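Local coordinates for protein Poly(beta-D-mannuronate) C5 epimerase (Pseudomonas syringae pv. tomato, PDB 4NK6) that converts beta-D-mannuronate residues of alginate into alpha-L-guluronate in the periplasm and belongs to the complex that channels the new polymer towards the outer membrane, at residues Met388-His393 with Gly420-Asn425; Asp342-Tyr347 with Trp355-Ile360; Gly428-Asp433 with Val438-Val443; Val320-Asp323 with Gly328-Val331; Tyr269-His274 with Leu280-Asn285. All coordinates share one frame; numbering follows the deposited sequence.

Interaction 1 of 5, residues Met388-His393 with Gly420-Asn425; sequences MGVYGH and GELSSN
The side-chain amide of Asn425 lies with one face over Gly389. Gly389 CA is almost equally far from the amide's CG, OD1 and ND2, with the ND2 contact at 3.5 Å, so the CA sits over the middle of the plate rather than at one corner. This happens inside the right-handed parallel beta-helix, where segment 388-393 turns a corner at Gly389 and Val390. With no side chain on Gly389, the amide can settle directly against the backbone. Its two polar atoms have partners: OD1 is hydrogen-bonded by Asn385 ND2, and ND2 reaches Ala382 O, which links Asn425 to an asparagine of the turn before and fixes the rotation of the amide. CG stands anti to the carbonyl carbon (chi1 -61°), and that swings the plate inwards. Two other flat groups meet within the 388-393 segment. His393 CD2 sits 3.7 Å above the plane of the Tyr391 ring, nearer the ring's margin than its centre, and Tyr391 also meets His365. The other half of the contact is apolar. Val390 and Leu422 approach at a slant, each through one methyl, with Val390 CG2 3.9 Å from Leu422 CD2.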
# COMPACT_ATOMS: atom_id res chain seq x y z
N MET A 388 7.73 27.14 -3.61
CA MET A 388 7.64 27.27 -5.06
C MET A 388 6.46 26.47 -5.60
O MET A 388 6.03 25.49 -5.00
CB MET A 388 8.92 26.78 -5.75
CG MET A 388 10.16 27.58 -5.42
SD MET A 388 10.11 29.27 -6.05
CE MET A 388 11.71 29.86 -5.48
N GLY A 389 5.93 26.90 -6.74
CA GLY A 389 4.94 26.09 -7.44
C GLY A 389 5.62 24.83 -7.95
O GLY A 389 5.16 23.72 -7.70
N VAL A 390 6.71 25.01 -8.68
CA VAL A 390 7.53 23.90 -9.17
C VAL A 390 9.00 24.14 -8.82
O VAL A 390 9.52 25.23 -9.04
CB VAL A 390 7.36 23.71 -10.70
CG1 VAL A 390 8.38 22.71 -11.25
CG2 VAL A 390 5.93 23.25 -11.02
N TYR A 391 9.66 23.14 -8.24
CA TYR A 391 11.07 23.27 -7.84
C TYR A 391 11.89 22.09 -8.35
O TYR A 391 11.61 20.95 -8.00
CB TYR A 391 11.18 23.38 -6.32
CG TYR A 391 12.61 23.43 -5.77
CD1 TYR A 391 13.60 24.17 -6.39
CD2 TYR A 391 12.94 22.75 -4.61
CE1 TYR A 391 14.89 24.22 -5.88
CE2 TYR A 391 14.22 22.79 -4.08
CZ TYR A 391 15.19 23.53 -4.73
OH TYR A 391 16.46 23.57 -4.20
N GLY A 392 12.88 22.37 -9.19
CA GLY A 392 13.74 21.31 -9.69
C GLY A 392 15.15 21.53 -9.17
O GLY A 392 15.64 22.66 -9.15
N HIS A 393 15.80 20.46 -8.72
CA HIS A 393 17.17 20.59 -8.23
C HIS A 393 17.94 19.29 -8.34
O HIS A 393 17.37 18.24 -8.65
CB HIS A 393 17.21 21.11 -6.78
CG HIS A 393 16.54 20.21 -5.79
ND1 HIS A 393 17.14 19.83 -4.60
CD2 HIS A 393 15.31 19.64 -5.78
CE1 HIS A 393 16.32 19.06 -3.92
NE2 HIS A 393 15.20 18.92 -4.61
N GLY A 420 -1.24 24.50 -18.11
CA GLY A 420 -1.50 24.59 -16.69
C GLY A 420 -1.22 25.96 -16.12
O GLY A 420 -1.10 26.94 -16.85
N GLU A 421 -1.11 26.03 -14.80
CA GLU A 421 -0.98 27.31 -14.13
C GLU A 421 -0.15 27.23 -12.85
O GLU A 421 -0.28 26.30 -12.07
CB GLU A 421 -2.37 27.90 -13.84
CG GLU A 421 -2.34 29.14 -12.97
CD GLU A 421 -3.65 29.90 -12.99
OE1 GLU A 421 -3.84 30.75 -12.09
OE2 GLU A 421 -4.49 29.67 -13.89
N LEU A 422 0.71 28.23 -12.65
CA LEU A 422 1.47 28.38 -11.43
C LEU A 422 1.15 29.76 -10.90
O LEU A 422 1.49 30.74 -11.55
CB LEU A 422 2.98 28.33 -11.73
CG LEU A 422 3.44 27.16 -12.59
CD1 LEU A 422 4.94 27.25 -12.90
CD2 LEU A 422 3.10 25.83 -11.91
N SER A 423 0.49 29.85 -9.75
CA SER A 423 0.16 31.18 -9.23
C SER A 423 -0.06 31.22 -7.72
O SER A 423 -0.37 30.20 -7.10
CB SER A 423 -1.05 31.76 -9.97
OG SER A 423 -2.18 30.93 -9.82
N SER A 424 0.15 32.40 -7.14
CA SER A 424 -0.03 32.64 -5.70
C SER A 424 0.86 31.79 -4.80
O SER A 424 0.57 31.65 -3.61
CB SER A 424 -1.50 32.43 -5.29
OG SER A 424 -2.36 33.22 -6.08
N ASN A 425 1.95 31.25 -5.34
CA ASN A 425 2.87 30.47 -4.51
C ASN A 425 3.77 31.38 -3.69
O ASN A 425 4.14 32.46 -4.14
CB ASN A 425 3.68 29.48 -5.36
CG ASN A 425 2.79 28.48 -6.08
OD1 ASN A 425 2.25 27.56 -5.46
ND2 ASN A 425 2.63 28.66 -7.39

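Interaction 2 of 5, residues Asp342-Tyr347 with Trp355-Ile360; sequences DGITLY and WGNRVI
Val359 lays its CG1 methyl on Gly343, 3.7 Å from the bare CA of that glycine. With CG1 anti to the backbone N (chi1 -168°), that branch meets the glycine and CG2 is turned to Ile344. Ile344 extends its CD1 across the interior and touches two residues with that single methyl. One is Val359, whose CG2 is 4.2 Å from Ile344 CD1. The other is Asn357: the isoleucine arm crosses its side chain at about a right angle and puts CD1 over a face of the amide, 4.2 Å from Asn357 CG. Partners on both polar atoms fix the rotation of the amide. Its ND2 bonds to Asn380 OD1 and Val331 O, its OD1 to Asn334 ND2, so this asparagine sits in a stack running through successive turns, a familiar feature of parallel beta-helices. No hydrogen bond joins the two segments, and the contact is buried packing across the interior of the right-handed beta-helix. On one wall, strand 344-347 runs parallel between strands 320-323 and 367-370. On the other, strand 358-360 lies between 330-337 and 381-383, and Ile336 of 330-337 also packs against Ile344.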
# COMPACT_ATOMS: atom_id res chain seq x y z
N ASP A 342 5.79 18.76 0.59
CA ASP A 342 5.45 19.04 -0.81
C ASP A 342 4.11 18.41 -1.21
O ASP A 342 3.65 17.48 -0.56
CB ASP A 342 6.51 18.49 -1.77
CG ASP A 342 7.90 19.02 -1.50
OD1 ASP A 342 8.04 20.17 -1.05
OD2 ASP A 342 8.86 18.26 -1.74
N GLY A 343 3.53 18.89 -2.31
CA GLY A 343 2.40 18.19 -2.92
C GLY A 343 2.87 16.87 -3.52
O GLY A 343 2.51 15.79 -3.06
N ILE A 344 3.69 16.98 -4.57
CA ILE A 344 4.32 15.83 -5.21
C ILE A 344 5.85 15.98 -5.15
O ILE A 344 6.39 17.05 -5.46
CB ILE A 344 3.95 15.77 -6.71
CG1 ILE A 344 2.43 15.75 -6.89
CG2 ILE A 344 4.61 14.55 -7.37
CD1 ILE A 344 1.98 15.83 -8.36
N THR A 345 6.55 14.92 -4.76
CA THR A 345 8.01 14.92 -4.79
C THR A 345 8.52 13.78 -5.67
O THR A 345 8.12 12.63 -5.48
CB THR A 345 8.61 14.76 -3.39
OG1 THR A 345 7.92 15.59 -2.45
CG2 THR A 345 10.11 15.12 -3.40
N LEU A 346 9.39 14.09 -6.62
CA LEU A 346 10.07 13.06 -7.39
C LEU A 346 11.53 12.97 -6.94
O LEU A 346 12.27 13.95 -7.00
CB LEU A 346 10.02 13.33 -8.90
CG LEU A 346 8.67 13.53 -9.60
CD1 LEU A 346 8.77 13.03 -11.02
CD2 LEU A 346 7.51 12.87 -8.91
N TYR A 347 11.91 11.79 -6.47
CA TYR A 347 13.25 11.53 -6.01
C TYR A 347 13.91 10.52 -6.94
O TYR A 347 13.53 9.34 -6.93
CB TYR A 347 13.20 10.89 -4.63
CG TYR A 347 12.88 11.78 -3.44
CD1 TYR A 347 13.60 12.94 -3.18
CD2 TYR A 347 11.89 11.41 -2.54
CE1 TYR A 347 13.32 13.72 -2.06
CE2 TYR A 347 11.60 12.18 -1.43
CZ TYR A 347 12.32 13.33 -1.19
OH TYR A 347 12.02 14.08 -0.08
N TRP A 355 0.16 14.84 -15.22
CA TRP A 355 -0.86 15.49 -16.05
C TRP A 355 -2.07 15.98 -15.27
O TRP A 355 -2.79 15.17 -14.68
CB TRP A 355 -1.36 14.54 -17.14
CG TRP A 355 -2.25 15.24 -18.14
CD1 TRP A 355 -3.52 15.72 -17.92
CD2 TRP A 355 -1.94 15.53 -19.51
NE1 TRP A 355 -4.01 16.30 -19.07
CE2 TRP A 355 -3.06 16.20 -20.06
CE3 TRP A 355 -0.83 15.29 -20.33
CZ2 TRP A 355 -3.10 16.63 -21.39
CZ3 TRP A 355 -0.87 15.72 -21.64
CH2 TRP A 355 -1.99 16.38 -22.16
N GLY A 356 -2.31 17.29 -15.30
CA GLY A 356 -3.56 17.85 -14.82
C GLY A 356 -3.84 17.69 -13.33
O GLY A 356 -4.99 17.64 -12.91
N ASN A 357 -2.78 17.63 -12.53
CA ASN A 357 -2.93 17.57 -11.09
C ASN A 357 -3.19 18.96 -10.54
O ASN A 357 -2.67 19.94 -11.05
CB ASN A 357 -1.67 17.02 -10.44
CG ASN A 357 -1.36 15.62 -10.89
OD1 ASN A 357 -2.00 14.67 -10.45
ND2 ASN A 357 -0.39 15.48 -11.78
N ARG A 358 -4.00 19.02 -9.49
CA ARG A 358 -4.25 20.28 -8.82
C ARG A 358 -3.56 20.23 -7.46
O ARG A 358 -4.01 19.56 -6.54
CB ARG A 358 -5.75 20.52 -8.69
CG ARG A 358 -6.41 20.82 -10.05
CD ARG A 358 -7.91 20.98 -9.93
NE ARG A 358 -8.56 19.69 -9.77
CZ ARG A 358 -8.96 18.94 -10.78
NH1 ARG A 358 -8.77 19.35 -12.03
NH2 ARG A 358 -9.55 17.78 -10.55
N VAL A 359 -2.42 20.92 -7.38
CA VAL A 359 -1.56 20.87 -6.22
C VAL A 359 -1.66 22.19 -5.47
O VAL A 359 -1.11 23.21 -5.88
CB VAL A 359 -0.10 20.58 -6.65
CG1 VAL A 359 0.73 20.22 -5.46
CG2 VAL A 359 -0.09 19.41 -7.64
N ILE A 360 -2.39 22.17 -4.36
CA ILE A 360 -2.88 23.40 -3.75
C ILE A 360 -2.51 23.49 -2.28
O ILE A 360 -2.74 22.56 -1.53
CB ILE A 360 -4.43 23.46 -3.80
CG1 ILE A 360 -4.95 23.07 -5.19
CG2 ILE A 360 -4.93 24.83 -3.36
CD1 ILE A 360 -4.52 24.04 -6.32

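Interaction 3 of 5, residues Gly428-Asp433 with Val438-Val443; sequences GPLSID and VELYRV
Ile432 and Val438 make the close half of this contact, Leu430 and Leu440 the slack half. A single methyl, Val438 CG2, is pressed against the branch point of Ile432: it lies 3.6 Å from Ile432 CG2 and 4.0 Å from Ile432 CB. The two side chains meet at a slant. Val438 CG1 is anti to the backbone N (chi1 176°), which leaves CG2 as the branch turned to the isoleucine. Further along, Leu430 and Leu440 reach toward each other tip to tip and meet only through their ends, Leu430 CD1 and Leu440 CD2, 4.1 Å apart. Leu430 gets there with CG wedged between its own backbone N and carbonyl carbon, a less relaxed rotation at chi1 83°. Both pairs lie between two walls at the last turn of the right-handed beta-helix, near the C-terminal end of the modelled chain, where the packing is at the surface and a short turn carries the chain from strand 430-432 on one wall to strand 437-441 on another. Strand 430-432 is the last of its row, with 388-393 as its neighbour, and 437-441 runs beside 414-418, whose Leu415 and Met417 pack on Val438 and Leu440. Met445 touches both leucines. Leu440 nevertheless remains exposed, as do Glu439 and Tyr441, which project outward from the same strand. There Tyr441 OH donates a 2.9 Å hydrogen bond to Glu439 OE1. The hydroxyl comes in well above the carboxylate plane, 66° out of it, while Glu439 OE1 itself lies at the edge of the tyrosine ring, in its plane.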
# COMPACT_ATOMS: atom_id res chain seq x y z
N GLY A 428 7.37 32.01 -5.35
CA GLY A 428 7.42 32.26 -6.78
C GLY A 428 6.89 31.06 -7.53
O GLY A 428 6.76 29.98 -6.96
N PRO A 429 6.59 31.24 -8.83
CA PRO A 429 6.00 30.15 -9.62
C PRO A 429 6.94 28.95 -9.80
O PRO A 429 6.50 27.80 -9.71
CB PRO A 429 5.70 30.82 -10.96
CG PRO A 429 6.58 32.05 -11.00
CD PRO A 429 6.68 32.50 -9.58
N LEU A 430 8.21 29.21 -10.04
CA LEU A 430 9.15 28.12 -10.24
C LEU A 430 10.61 28.49 -10.02
O LEU A 430 11.02 29.65 -10.15
CB LEU A 430 8.99 27.48 -11.63
CG LEU A 430 9.71 28.16 -12.79
CD1 LEU A 430 9.70 27.28 -14.04
CD2 LEU A 430 9.07 29.50 -13.08
N SER A 431 11.38 27.47 -9.67
CA SER A 431 12.82 27.57 -9.57
C SER A 431 13.38 26.25 -10.08
O SER A 431 12.92 25.18 -9.67
CB SER A 431 13.24 27.80 -8.12
OG SER A 431 14.65 27.91 -8.02
N ILE A 432 14.33 26.31 -11.00
CA ILE A 432 15.02 25.10 -11.44
C ILE A 432 16.51 25.37 -11.39
O ILE A 432 17.04 26.09 -12.23
CB ILE A 432 14.66 24.68 -12.88
CG1 ILE A 432 13.18 24.93 -13.20
CG2 ILE A 432 15.01 23.21 -13.08
CD1 ILE A 432 12.25 23.89 -12.65
N ASP A 433 17.17 24.78 -10.40
CA ASP A 433 18.58 25.02 -10.15
C ASP A 433 19.46 24.06 -10.95
O ASP A 433 19.30 22.84 -10.86
CB ASP A 433 18.86 24.88 -8.64
CG ASP A 433 20.30 25.20 -8.27
OD1 ASP A 433 20.92 26.08 -8.91
OD2 ASP A 433 20.82 24.57 -7.33
N VAL A 438 15.45 22.71 -19.42
CA VAL A 438 14.05 22.94 -19.13
C VAL A 438 13.42 23.58 -20.35
O VAL A 438 13.99 24.50 -20.94
CB VAL A 438 13.86 23.89 -17.93
CG1 VAL A 438 12.38 24.18 -17.71
CG2 VAL A 438 14.47 23.30 -16.68
N GLU A 439 12.25 23.09 -20.75
CA GLU A 439 11.46 23.73 -21.78
C GLU A 439 10.08 24.04 -21.22
O GLU A 439 9.46 23.17 -20.58
CB GLU A 439 11.36 22.84 -23.02
CG GLU A 439 12.72 22.40 -23.57
CD GLU A 439 12.60 21.45 -24.75
OE1 GLU A 439 11.46 21.08 -25.11
OE2 GLU A 439 13.65 21.08 -25.32
N LEU A 440 9.62 25.27 -21.42
CA LEU A 440 8.30 25.71 -20.97
C LEU A 440 7.49 26.21 -22.15
O LEU A 440 7.98 27.03 -22.94
CB LEU A 440 8.41 26.88 -20.00
CG LEU A 440 9.41 26.88 -18.85
CD1 LEU A 440 9.44 28.30 -18.24
CD2 LEU A 440 9.02 25.86 -17.82
N TYR A 441 6.25 25.75 -22.26
CA TYR A 441 5.37 26.20 -23.33
C TYR A 441 3.99 26.54 -22.76
O TYR A 441 3.37 25.70 -22.10
CB TYR A 441 5.23 25.11 -24.41
CG TYR A 441 6.54 24.62 -24.98
CD1 TYR A 441 7.19 23.51 -24.43
CD2 TYR A 441 7.15 25.26 -26.06
CE1 TYR A 441 8.39 23.05 -24.95
CE2 TYR A 441 8.35 24.81 -26.58
CZ TYR A 441 8.97 23.70 -26.02
OH TYR A 441 10.16 23.24 -26.53
N ARG A 442 3.55 27.77 -22.99
CA ARG A 442 2.18 28.19 -22.69
C ARG A 442 1.77 27.89 -21.26
O ARG A 442 0.64 27.49 -21.00
CB ARG A 442 1.18 27.53 -23.67
N VAL A 443 2.71 28.05 -20.33
CA VAL A 443 2.38 27.95 -18.92
C VAL A 443 1.85 29.31 -18.45
O VAL A 443 2.45 30.35 -18.71
CB VAL A 443 3.60 27.56 -18.05
CG1 VAL A 443 3.21 27.47 -16.58
CG2 VAL A 443 4.18 26.23 -18.53

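Interaction 4 of 5, residues Val320-Asp323 with Gly328-Val331; sequences VVLD and GNIV
Leu322 and Val331 touch through their methyls, and the valine uses only one of them. Val331 CG2 faces the fork of the leucine, 4.0 Å from Leu322 CD1 and 4.2 Å from Leu322 CD2. The two side chains lie alongside each other, pointing opposite ways, so they overlap along their flanks. With chi1 at -79°, Leu322 CG lies beside the backbone N and the fork points at the other segment. A lighter touch completes this first shell: Leu322 CD2 comes within 4.4 Å of Asn329 CB, meeting the aliphatic root of the asparagine rather than its amide.

The backbones themselves keep apart, with the CA atoms of Leu322 and Asn329 8.9 Å from each other, as expected for different walls of a right-handed beta-helix whose interior is packed with aliphatic side chains stacked from turn to turn. Leu322 takes part in this stacking: it touches Ile298 of one adjoining strand and Leu346 of the other, while Asn352 touches it from a loop. Asn329 is positioned by backbone groups of the preceding turn: its OD1 accepts from Ser305 N and its ND2 gives to Val302 O. These two bonds fix the rotation of the amide and satisfy it although it is buried. Asn352 OD1 takes the Asn329 backbone N-H from the next turn. Farther out, Asp323 OD2 is hydrogen-bonded to Ser299 OG, and the side chain of Leu322 lies about 11 Å from that of His274, the probable proton acceptor.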
# COMPACT_ATOMS: atom_id res chain seq x y z
N VAL A 320 2.17 12.90 -2.55
CA VAL A 320 2.49 11.81 -3.47
C VAL A 320 3.99 11.82 -3.79
O VAL A 320 4.55 12.85 -4.17
CB VAL A 320 1.71 11.94 -4.81
CG1 VAL A 320 2.18 10.89 -5.79
CG2 VAL A 320 0.19 11.81 -4.57
N VAL A 321 4.64 10.66 -3.65
CA VAL A 321 6.07 10.55 -3.90
C VAL A 321 6.38 9.44 -4.90
O VAL A 321 5.80 8.36 -4.81
CB VAL A 321 6.86 10.28 -2.58
CG1 VAL A 321 8.33 10.04 -2.84
CG2 VAL A 321 6.68 11.45 -1.62
N LEU A 322 7.26 9.72 -5.86
CA LEU A 322 7.85 8.69 -6.74
C LEU A 322 9.34 8.61 -6.40
O LEU A 322 10.06 9.60 -6.55
CB LEU A 322 7.69 9.05 -8.22
CG LEU A 322 6.34 8.81 -8.91
CD1 LEU A 322 5.19 9.44 -8.17
CD2 LEU A 322 6.38 9.31 -10.35
N ASP A 323 9.80 7.45 -5.93
CA ASP A 323 11.12 7.34 -5.32
C ASP A 323 11.96 6.22 -5.93
O ASP A 323 11.42 5.20 -6.38
CB ASP A 323 10.96 7.10 -3.81
CG ASP A 323 12.29 6.95 -3.07
OD1 ASP A 323 13.16 7.83 -3.22
OD2 ASP A 323 12.47 5.96 -2.35
N GLY A 328 8.15 5.46 -15.88
CA GLY A 328 7.11 5.07 -16.81
C GLY A 328 5.71 5.24 -16.25
O GLY A 328 4.73 4.67 -16.76
N ASN A 329 5.60 6.06 -15.21
CA ASN A 329 4.33 6.20 -14.50
C ASN A 329 3.51 7.37 -14.98
O ASN A 329 4.05 8.33 -15.53
CB ASN A 329 4.58 6.32 -12.99
CG ASN A 329 5.27 5.11 -12.43
OD1 ASN A 329 4.68 4.03 -12.37
ND2 ASN A 329 6.54 5.26 -12.03
N ILE A 330 2.21 7.30 -14.75
CA ILE A 330 1.32 8.42 -15.02
C ILE A 330 0.64 8.85 -13.73
O ILE A 330 -0.05 8.07 -13.07
CB ILE A 330 0.29 8.09 -16.12
CG1 ILE A 330 1.00 7.80 -17.45
CG2 ILE A 330 -0.66 9.25 -16.31
CD1 ILE A 330 0.08 7.30 -18.55
N VAL A 331 0.88 10.11 -13.37
CA VAL A 331 0.27 10.71 -12.19
C VAL A 331 -0.68 11.80 -12.69
O VAL A 331 -0.23 12.83 -13.20
CB VAL A 331 1.38 11.30 -11.29
CG1 VAL A 331 0.78 11.96 -10.06
CG2 VAL A 331 2.33 10.18 -10.87

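Interaction 5 of 5, residues Tyr269-His274 with Leu280-Asn285; sequences YGIDPH and LIIAEN
Pro273 pushes its ring as a blunt knob into the hollow between Leu280 and Ile282. Its CB meets Leu280 CD1 at 3.4 Å, closer than carbon atoms usually pack, and its CG faces Ile282 CD1 at 3.8 Å. Both leucine and isoleucine come at the ring on a slant, each with a terminal methyl, so the proline is held at two neighbouring atoms. The second bump is Ile271 CD1, which fits the next hollow along the strand. There it lies 4.0 Å from Ile282 CG2, the two isoleucines overlapping side by side, head to tail, and it overlies a face of the Asn285 amide near ND2. Ile282 thus serves both knobs with different branches: chi1 of -60° puts CG1 beside the backbone N, and CD1 then reaches the proline, while CG2 faces Ile271. This is the interior of the right-handed beta-helix. His274, the probable proton acceptor, follows Pro273 directly and points its CB away from this core. The Asn285 amide already bonds to Asn261 N through OD1 and to Val258 O through ND2, and no hydrogen bond crosses between the segments, so the contact rests on apolar shape and burial.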
# COMPACT_ATOMS: atom_id res chain seq x y z
N TYR A 269 2.89 5.47 6.34
CA TYR A 269 2.46 5.75 4.97
C TYR A 269 1.00 5.39 4.83
O TYR A 269 0.51 4.50 5.53
CB TYR A 269 3.23 4.89 3.97
CG TYR A 269 4.74 5.05 3.96
CD1 TYR A 269 5.33 6.30 3.77
CD2 TYR A 269 5.58 3.95 4.10
CE1 TYR A 269 6.70 6.45 3.74
CE2 TYR A 269 6.96 4.09 4.07
CZ TYR A 269 7.51 5.34 3.88
OH TYR A 269 8.88 5.48 3.85
N GLY A 270 0.30 6.05 3.91
CA GLY A 270 -1.01 5.60 3.49
C GLY A 270 -0.89 4.41 2.56
O GLY A 270 -1.23 3.29 2.92
N ILE A 271 -0.38 4.65 1.35
CA ILE A 271 -0.25 3.63 0.33
C ILE A 271 1.21 3.59 -0.12
O ILE A 271 1.73 4.60 -0.61
CB ILE A 271 -1.15 3.96 -0.90
CG1 ILE A 271 -2.59 4.25 -0.47
CG2 ILE A 271 -1.14 2.83 -1.91
CD1 ILE A 271 -3.55 4.56 -1.63
N ASP A 272 1.87 2.44 0.04
CA ASP A 272 3.33 2.36 -0.14
C ASP A 272 3.78 1.17 -1.00
O ASP A 272 4.43 0.24 -0.51
CB ASP A 272 3.98 2.29 1.27
CG ASP A 272 5.51 2.09 1.23
OD1 ASP A 272 6.20 2.70 0.39
OD2 ASP A 272 6.00 1.28 2.05
N PRO A 273 3.43 1.19 -2.31
CA PRO A 273 3.90 0.12 -3.20
C PRO A 273 5.42 0.16 -3.36
O PRO A 273 5.99 1.24 -3.39
CB PRO A 273 3.24 0.46 -4.53
CG PRO A 273 2.06 1.31 -4.18
CD PRO A 273 2.55 2.13 -3.02
N HIS A 274 6.07 -1.00 -3.49
CA HIS A 274 7.53 -1.05 -3.41
C HIS A 274 8.13 -2.07 -4.35
O HIS A 274 7.46 -3.00 -4.82
CB HIS A 274 7.95 -1.44 -1.98
CG HIS A 274 8.76 -0.41 -1.26
ND1 HIS A 274 10.14 -0.38 -1.31
CD2 HIS A 274 8.40 0.63 -0.47
CE1 HIS A 274 10.59 0.63 -0.59
NE2 HIS A 274 9.55 1.26 -0.07
N LEU A 280 0.40 -1.10 -11.52
CA LEU A 280 -0.52 -0.83 -10.43
C LEU A 280 -1.51 0.27 -10.82
O LEU A 280 -1.17 1.19 -11.57
CB LEU A 280 0.24 -0.44 -9.17
CG LEU A 280 1.40 -1.35 -8.75
CD1 LEU A 280 1.97 -0.85 -7.45
CD2 LEU A 280 0.97 -2.81 -8.61
N ILE A 281 -2.73 0.15 -10.31
CA ILE A 281 -3.79 1.12 -10.55
C ILE A 281 -4.23 1.68 -9.20
O ILE A 281 -4.92 1.01 -8.43
CB ILE A 281 -4.98 0.50 -11.30
CG1 ILE A 281 -4.56 0.08 -12.72
CG2 ILE A 281 -6.16 1.48 -11.37
CD1 ILE A 281 -5.61 -0.79 -13.46
N ILE A 282 -3.80 2.89 -8.91
CA ILE A 282 -4.12 3.53 -7.65
C ILE A 282 -5.00 4.73 -7.94
O ILE A 282 -4.50 5.76 -8.39
CB ILE A 282 -2.83 3.96 -6.94
CG1 ILE A 282 -1.95 2.73 -6.68
CG2 ILE A 282 -3.14 4.67 -5.63
CD1 ILE A 282 -0.52 3.06 -6.31
N ALA A 283 -6.30 4.59 -7.71
CA ALA A 283 -7.27 5.58 -8.20
C ALA A 283 -8.44 5.89 -7.25
O ALA A 283 -8.94 5.00 -6.56
CB ALA A 283 -7.80 5.15 -9.55
N GLU A 284 -8.89 7.14 -7.26
CA GLU A 284 -10.09 7.55 -6.52
C GLU A 284 -10.05 7.21 -5.04
O GLU A 284 -11.10 6.97 -4.42
CB GLU A 284 -11.35 6.98 -7.19
CG GLU A 284 -11.52 7.51 -8.60
CD GLU A 284 -12.80 7.07 -9.28
OE1 GLU A 284 -13.60 6.32 -8.67
OE2 GLU A 284 -13.00 7.48 -10.44
N ASN A 285 -8.84 7.19 -4.47
CA ASN A 285 -8.69 7.03 -3.03
C ASN A 285 -8.64 8.40 -2.36
O ASN A 285 -8.30 9.40 -3.00
CB ASN A 285 -7.42 6.24 -2.69
CG ASN A 285 -7.37 4.89 -3.39
OD1 ASN A 285 -8.09 3.97 -3.02
ND2 ASN A 285 -6.52 4.77 -4.40

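All five contacts join walls of one beta-helix; four are buried, and interaction 3, at the C-terminal end, is at the surface. Along the axis they follow chain order: interaction 5, then 4, 2, 1 and 3. Neighbouring centres are about 8 to 10 Å apart, those of interactions 5 and 3 about 28 Å. Interactions 4 and 2 touch through parallel strands, with Tyr347 N 2.9 Å from Leu322 O on one wall and Trp355 N 2.9 Å from Val331 O on another. Interactions 1 and 3 join likewise, Gly392 N lying 2.9 Å from Ser431 O. Interaction 5 carries His274, the probable proton acceptor; interactions 1, 2 and 3 lie away from it.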